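Local coordinates for proteasome activator protein PA26 (Trypanosoma brucei, PDB 1YAR) that probably binds the ends of the 20S proteasome as a heptameric ring of the 11S activator family and opens its gate to substrates, at residues Arg152-Ala157 and Arg190-Asp195. Numbering follows the deposited sequence.
Sequences REYLSA and RQIDAD
D193 OD1 is held by two side chains of helix 150-166: the hydroxyl of Y154 donates to it, OH to OD1 2.8 Å, and R158 of the same chain adds a salt bridge through NE. The tyrosine bond reaches the oxygen from above the carboxylate, 56° out of its plane, while OD1 itself lies in the plane of the ring, at its edge; ring and carboxylate planes are oblique to each other. The other carboxylate oxygen, OD2, is taken by the hydroxyl of Y61, so both oxygens of this buried acid have partners, and the neighbouring arginine probably favours its charged form. With CG anti to the backbone N (chi1 170°), the ring of Y154 extends toward segment 190-195 and brings OH up to D193. I192 supplies the apolar half of the contact: its CG2 approaches the ring obliquely, 4.0 Å from Y154 CD1, and also faces A157 CB at 4.3 Å. I192 CD1, at the end of the other branch, lies 3.7 Å from A157 O. L73 and L77 of helix 71-99 also pack on Y154, and F196 meets its ring edge-to-face. With short-segment axes 10.5 Å apart at closest approach and their N-to-C directions 172° apart, the geometry is that of neighbouring antiparallel helices, 150-166 against 183-226, consistent with the helical-bundle fold of PA28-type proteasome activators.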
loop_
_atom_site.group_PDB
_atom_site.type_symbol
_atom_site.label_atom_id
_atom_site.label_comp_id
_atom_site.label_asym_id
_atom_site.label_seq_id
_atom_site.Cartn_x
_atom_site.Cartn_y
_atom_site.Cartn_z
ATOM N N ARG O 152 -92.338 76.557 34.791
ATOM C CA ARG O 152 -92.080 77.059 36.130
ATOM C C ARG O 152 -90.973 78.120 36.170
ATOM O O ARG O 152 -91.117 79.110 36.878
ATOM C CB ARG O 152 -91.796 75.924 37.116
ATOM C CG ARG O 152 -91.366 76.399 38.486
ATOM C CD ARG O 152 -92.248 75.914 39.623
ATOM N NE ARG O 152 -91.806 76.505 40.890
ATOM C CZ ARG O 152 -91.196 75.842 41.881
ATOM N NH1 ARG O 152 -90.972 74.529 41.798
ATOM N NH2 ARG O 152 -90.824 76.506 42.973
ATOM N N GLU O 153 -89.885 77.904 35.428
ATOM C CA GLU O 153 -88.804 78.898 35.298
ATOM C C GLU O 153 -89.363 80.241 34.802
ATOM O O GLU O 153 -89.081 81.281 35.384
ATOM C CB GLU O 153 -87.739 78.448 34.290
ATOM C CG GLU O 153 -86.897 77.212 34.617
ATOM C CD GLU O 153 -85.743 77.057 33.625
ATOM O OE1 GLU O 153 -85.203 78.115 33.182
ATOM O OE2 GLU O 153 -85.385 75.893 33.256
ATOM N N TYR O 154 -90.136 80.198 33.721
ATOM C CA TYR O 154 -90.729 81.404 33.120
ATOM C C TYR O 154 -91.654 82.138 34.095
ATOM O O TYR O 154 -91.490 83.337 34.318
ATOM C CB TYR O 154 -91.463 81.042 31.824
ATOM C CG TYR O 154 -92.314 82.145 31.215
ATOM C CD1 TYR O 154 -91.729 83.257 30.608
ATOM C CD2 TYR O 154 -93.717 82.047 31.215
ATOM C CE1 TYR O 154 -92.512 84.267 30.056
ATOM C CE2 TYR O 154 -94.512 83.044 30.660
ATOM C CZ TYR O 154 -93.910 84.138 30.073
ATOM O OH TYR O 154 -94.693 85.123 29.519
ATOM N N LEU O 155 -92.609 81.410 34.678
ATOM C CA LEU O 155 -93.548 81.984 35.663
ATOM C C LEU O 155 -92.842 82.605 36.877
ATOM O O LEU O 155 -93.180 83.723 37.282
ATOM C CB LEU O 155 -94.614 80.953 36.069
ATOM C CG LEU O 155 -95.452 80.463 34.876
ATOM C CD1 LEU O 155 -96.388 79.292 35.274
ATOM C CD2 LEU O 155 -96.222 81.616 34.206
ATOM N N SER O 156 -91.867 81.879 37.432
ATOM C CA SER O 156 -91.016 82.380 38.513
ATOM C C SER O 156 -90.454 83.745 38.138
ATOM O O SER O 156 -90.689 84.734 38.832
ATOM C CB SER O 156 -89.838 81.429 38.777
ATOM O OG SER O 156 -90.248 80.073 38.883
ATOM N N ALA O 157 -89.736 83.779 37.016
ATOM C CA ALA O 157 -89.009 84.965 36.551
ATOM C C ALA O 157 -89.962 86.144 36.299
ATOM O O ALA O 157 -89.705 87.276 36.721
ATOM C CB ALA O 157 -88.242 84.628 35.264
ATOM N N ARG O 190 -90.473 92.507 29.088
ATOM C CA ARG O 190 -90.505 92.164 27.678
ATOM C C ARG O 190 -89.372 91.189 27.353
ATOM O O ARG O 190 -89.557 90.294 26.530
ATOM C CB ARG O 190 -90.376 93.433 26.837
ATOM C CG ARG O 190 -90.429 93.232 25.365
ATOM C CD ARG O 190 -90.457 94.537 24.616
ATOM N NE ARG O 190 -90.192 94.355 23.198
ATOM C CZ ARG O 190 -88.977 94.357 22.666
ATOM N NH1 ARG O 190 -87.909 94.540 23.439
ATOM N NH2 ARG O 190 -88.827 94.188 21.358
ATOM N N GLN O 191 -88.211 91.380 27.994
ATOM C CA GLN O 191 -87.030 90.576 27.672
ATOM C C GLN O 191 -87.205 89.145 28.159
ATOM O O GLN O 191 -86.732 88.199 27.508
ATOM C CB GLN O 191 -85.735 91.176 28.230
ATOM C CG GLN O 191 -84.475 90.719 27.412
ATOM C CD GLN O 191 -84.594 91.021 25.915
ATOM O OE1 GLN O 191 -84.893 92.158 25.528
ATOM N NE2 GLN O 191 -84.351 90.019 25.078
ATOM N N ILE O 192 -87.861 88.991 29.306
ATOM C CA ILE O 192 -88.198 87.668 29.810
ATOM C C ILE O 192 -89.114 86.957 28.805
ATOM O O ILE O 192 -88.848 85.809 28.434
ATOM C CB ILE O 192 -88.837 87.744 31.222
ATOM C CG1 ILE O 192 -87.776 88.059 32.266
ATOM C CG2 ILE O 192 -89.557 86.424 31.574
ATOM C CD1 ILE O 192 -88.342 88.595 33.575
ATOM N N ASP O 193 -90.175 87.637 28.344
ATOM C CA ASP O 193 -91.046 87.049 27.315
ATOM C C ASP O 193 -90.283 86.651 26.055
ATOM O O ASP O 193 -90.424 85.529 25.573
ATOM C CB ASP O 193 -92.204 87.970 26.954
ATOM C CG ASP O 193 -93.217 88.081 28.069
ATOM O OD1 ASP O 193 -93.100 87.355 29.089
ATOM O OD2 ASP O 193 -94.152 88.893 28.034
ATOM N N ALA O 194 -89.473 87.562 25.531
ATOM C CA ALA O 194 -88.692 87.265 24.339
ATOM C C ALA O 194 -87.686 86.129 24.582
ATOM O O ALA O 194 -87.580 85.215 23.766
ATOM C CB ALA O 194 -87.958 88.515 23.844
ATOM N N ASP O 195 -86.951 86.210 25.686
ATOM C CA ASP O 195 -85.850 85.275 25.924
ATOM C C ASP O 195 -86.338 83.853 26.141
ATOM O O ASP O 195 -85.636 82.913 25.790
ATOM C CB ASP O 195 -84.982 85.714 27.100
ATOM C CG ASP O 195 -83.955 86.766 26.708
ATOM O OD1 ASP O 195 -83.939 87.208 25.533
ATOM O OD2 ASP O 195 -83.116 87.219 27.524
#